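PDB 4NOB: polymeric immunoglobulin receptor from Mus musculus, which probably binds polymeric immunoglobulins through an extracellular portion that includes this V-type immunoglobulin domain. Local coordinates for residues K39-Q44 against F107-E112. Sequence-based numbering, arbitrary orientation.
Sequences KYWCRQ and FDVSLE. With MG (magnesium ion), chain C; EDO (1,2-ethanediol), chain E.
Trp41 meets Val109 with the outer edge of its six-membered ring: CH2 lies 3.9 Å from Val109 CG1, a methyl near the indole plane, and CZ3 lies 4.0 Å from Val109 CG2. Each valine branch thus faces its own edge atom, and the two side chains cross at about a right angle. With CG anti to the backbone N (chi1 172°), Trp41 carries its benzo edge across to the other strand, although its CB does not head there. Nearer the solvent, Gln44 NE2 stands 4.2 Å from Asp108 OD1, too far for a hydrogen bond; the carboxylate is instead salt-bridged to Lys95.

Tyr64 OH fixes the indole by bonding Trp41 NE1, Tyr94 meets its ring with nearly parallel planes, and Ile81 and Ile83 pack on it from strand 78-83. Arg43, extended from CG to NE, donates from NH1 to O2 of a 1,2-ethanediol (3.2 Å, 165°) and also bonds the Asp89 carbonyl; an alanine here would probably leave that carbonyl without its guanidinium partner. Glu112 OE2 binds a magnesium ion at 2.1 Å, and four waters bind the metal too; water 1 also donates to OE1.

No hydrogen bond joins 39-44 to 107-112, because strand 92-98 pairs antiparallel with both. This side-chain contact across an intervening strand, centred on a buried tryptophan, is characteristic of the C, F and G strands of an immunoglobulin V-set sandwich.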
loop_
_atom_site.group_PDB
_atom_site.type_symbol
_atom_site.label_atom_id
_atom_site.label_comp_id
_atom_site.label_asym_id
_atom_site.label_seq_id
_atom_site.Cartn_x
_atom_site.Cartn_y
_atom_site.Cartn_z
ATOM N N LYS A 39 -2.353 -3.783 -9.903
ATOM C CA LYS A 39 -1.709 -3.080 -8.831
ATOM C C LYS A 39 -1.984 -3.790 -7.546
ATOM O O LYS A 39 -3.075 -4.325 -7.305
ATOM C CB LYS A 39 -2.294 -1.675 -8.694
ATOM C CG LYS A 39 -2.533 -0.888 -9.949
ATOM C CD LYS A 39 -1.353 -0.607 -10.797
ATOM C CE LYS A 39 -1.534 0.232 -12.037
ATOM N NZ LYS A 39 -2.572 -0.322 -12.924
ATOM N N TYR A 40 -1.021 -3.719 -6.611
ATOM C CA TYR A 40 -1.205 -4.391 -5.301
ATOM C C TYR A 40 -0.540 -3.641 -4.168
ATOM O O TYR A 40 0.400 -2.879 -4.360
ATOM C CB TYR A 40 -0.709 -5.857 -5.348
ATOM C CG TYR A 40 0.745 -6.010 -5.604
ATOM C CD1 TYR A 40 1.698 -5.875 -4.585
ATOM C CD2 TYR A 40 1.259 -6.218 -6.876
ATOM C CE1 TYR A 40 3.042 -5.970 -4.852
ATOM C CE2 TYR A 40 2.602 -6.289 -7.107
ATOM C CZ TYR A 40 3.509 -6.149 -6.085
ATOM O OH TYR A 40 4.891 -6.302 -6.275
ATOM N N TRP A 41 -0.997 -3.976 -2.968
ATOM C CA TRP A 41 -0.430 -3.579 -1.703
ATOM C C TRP A 41 -0.326 -4.896 -0.926
ATOM O O TRP A 41 -1.311 -5.572 -0.712
ATOM C CB TRP A 41 -1.302 -2.584 -0.999
ATOM C CG TRP A 41 -0.960 -2.198 0.395
ATOM C CD1 TRP A 41 -1.664 -2.556 1.513
ATOM C CD2 TRP A 41 0.120 -1.358 0.850
ATOM N NE1 TRP A 41 -1.101 -2.023 2.648
ATOM C CE2 TRP A 41 -0.028 -1.226 2.249
ATOM C CE3 TRP A 41 1.166 -0.690 0.212
ATOM C CZ2 TRP A 41 0.816 -0.441 3.029
ATOM C CZ3 TRP A 41 1.991 0.083 0.985
ATOM C CH2 TRP A 41 1.799 0.202 2.374
ATOM N N CYS A 42 0.857 -5.170 -0.405
ATOM C CA CYS A 42 1.127 -6.439 0.313
ATOM C C CYS A 42 2.000 -6.162 1.550
ATOM O O CYS A 42 2.729 -5.186 1.617
ATOM C CB CYS A 42 1.776 -7.455 -0.618
ATOM S SG CYS A 42 3.398 -7.023 -1.270
ATOM N N ARG A 43 1.888 -7.070 2.535
ATOM C CA ARG A 43 2.698 -7.026 3.752
ATOM C C ARG A 43 3.738 -8.111 3.740
ATOM O O ARG A 43 3.443 -9.257 3.464
ATOM C CB ARG A 43 1.774 -7.267 4.982
ATOM C CG ARG A 43 2.504 -7.084 6.319
ATOM C CD ARG A 43 1.540 -7.016 7.563
ATOM N NE ARG A 43 2.318 -6.591 8.737
ATOM C CZ ARG A 43 1.779 -6.112 9.804
ATOM N NH1 ARG A 43 0.498 -5.963 9.922
ATOM N NH2 ARG A 43 2.574 -5.835 10.825
ATOM N N GLN A 44 4.976 -7.670 3.930
ATOM C CA GLN A 44 6.092 -8.605 4.032
ATOM C C GLN A 44 6.041 -9.368 5.322
ATOM O O GLN A 44 5.836 -8.843 6.424
ATOM C CB GLN A 44 7.389 -7.793 4.014
ATOM C CG GLN A 44 7.608 -6.978 2.793
ATOM C CD GLN A 44 9.054 -6.795 2.410
ATOM O OE1 GLN A 44 9.668 -7.744 1.911
ATOM N NE2 GLN A 44 9.604 -5.579 2.614
ATOM N N PHE A 107 7.897 -1.201 -4.651
ATOM C CA PHE A 107 8.511 -0.220 -3.811
ATOM C C PHE A 107 8.204 -0.528 -2.366
ATOM O O PHE A 107 7.039 -0.820 -2.051
ATOM C CB PHE A 107 8.080 1.181 -4.199
ATOM C CG PHE A 107 8.676 2.246 -3.349
ATOM C CD1 PHE A 107 9.902 2.866 -3.684
ATOM C CD2 PHE A 107 8.020 2.712 -2.213
ATOM C CE1 PHE A 107 10.403 3.840 -2.884
ATOM C CE2 PHE A 107 8.582 3.642 -1.418
ATOM C CZ PHE A 107 9.760 4.257 -1.764
ATOM N N ASP A 108 9.215 -0.488 -1.493
ATOM C CA ASP A 108 9.079 -0.857 -0.049
ATOM C C ASP A 108 8.632 0.385 0.736
ATOM O O ASP A 108 9.274 1.435 0.690
ATOM C CB ASP A 108 10.400 -1.333 0.492
ATOM C CG ASP A 108 10.846 -2.631 -0.121
ATOM O OD1 ASP A 108 10.169 -3.336 -0.886
ATOM O OD2 ASP A 108 12.063 -2.890 0.142
ATOM N N VAL A 109 7.587 0.176 1.525
ATOM C CA VAL A 109 7.008 1.182 2.406
ATOM C C VAL A 109 7.057 0.658 3.840
ATOM O O VAL A 109 6.516 -0.446 4.125
ATOM C CB VAL A 109 5.581 1.479 1.979
ATOM C CG1 VAL A 109 4.959 2.488 2.940
ATOM C CG2 VAL A 109 5.492 1.966 0.561
ATOM N N SER A 110 7.636 1.404 4.782
ATOM C CA SER A 110 7.603 1.042 6.164
ATOM C C SER A 110 6.485 1.866 6.816
ATOM O O SER A 110 6.429 3.096 6.732
ATOM C CB SER A 110 8.914 1.442 6.754
ATOM O OG SER A 110 8.909 1.378 8.177
ATOM N N LEU A 111 5.501 1.159 7.396
ATOM C CA LEU A 111 4.382 1.858 8.028
ATOM C C LEU A 111 4.573 1.716 9.547
ATOM O O LEU A 111 4.661 0.590 10.056
ATOM C CB LEU A 111 3.063 1.221 7.576
ATOM C CG LEU A 111 1.791 1.734 8.210
ATOM C CD1 LEU A 111 1.602 3.219 8.007
ATOM C CD2 LEU A 111 0.591 0.907 7.710
ATOM N N GLU A 112 4.586 2.838 10.249
ATOM C CA GLU A 112 4.675 2.842 11.693
ATOM C C GLU A 112 3.407 3.463 12.235
ATOM O O GLU A 112 3.125 4.630 11.941
ATOM C CB GLU A 112 5.873 3.635 12.239
ATOM C CG GLU A 112 5.749 3.878 13.765
ATOM C CD GLU A 112 5.834 2.628 14.692
ATOM O OE1 GLU A 112 6.393 1.577 14.273
ATOM O OE2 GLU A 112 5.363 2.739 15.887
HETATM MG MG MG C . 5.485 1.456 17.579
HETATM C C1 EDO E . -3.350 -5.880 8.864
HETATM O O1 EDO E . -2.461 -5.509 9.939
HETATM C C2 EDO E . -2.522 -6.094 7.668
HETATM O O2 EDO E . -1.629 -7.197 7.859
HETATM O O HOH W 1 5.983 -0.102 16.447
HETATM O O HOH W 2 5.268 3.295 18.589
HETATM O O HOH W 3 3.563 1.132 17.706
HETATM O O HOH W 4 7.528 2.074 17.741
#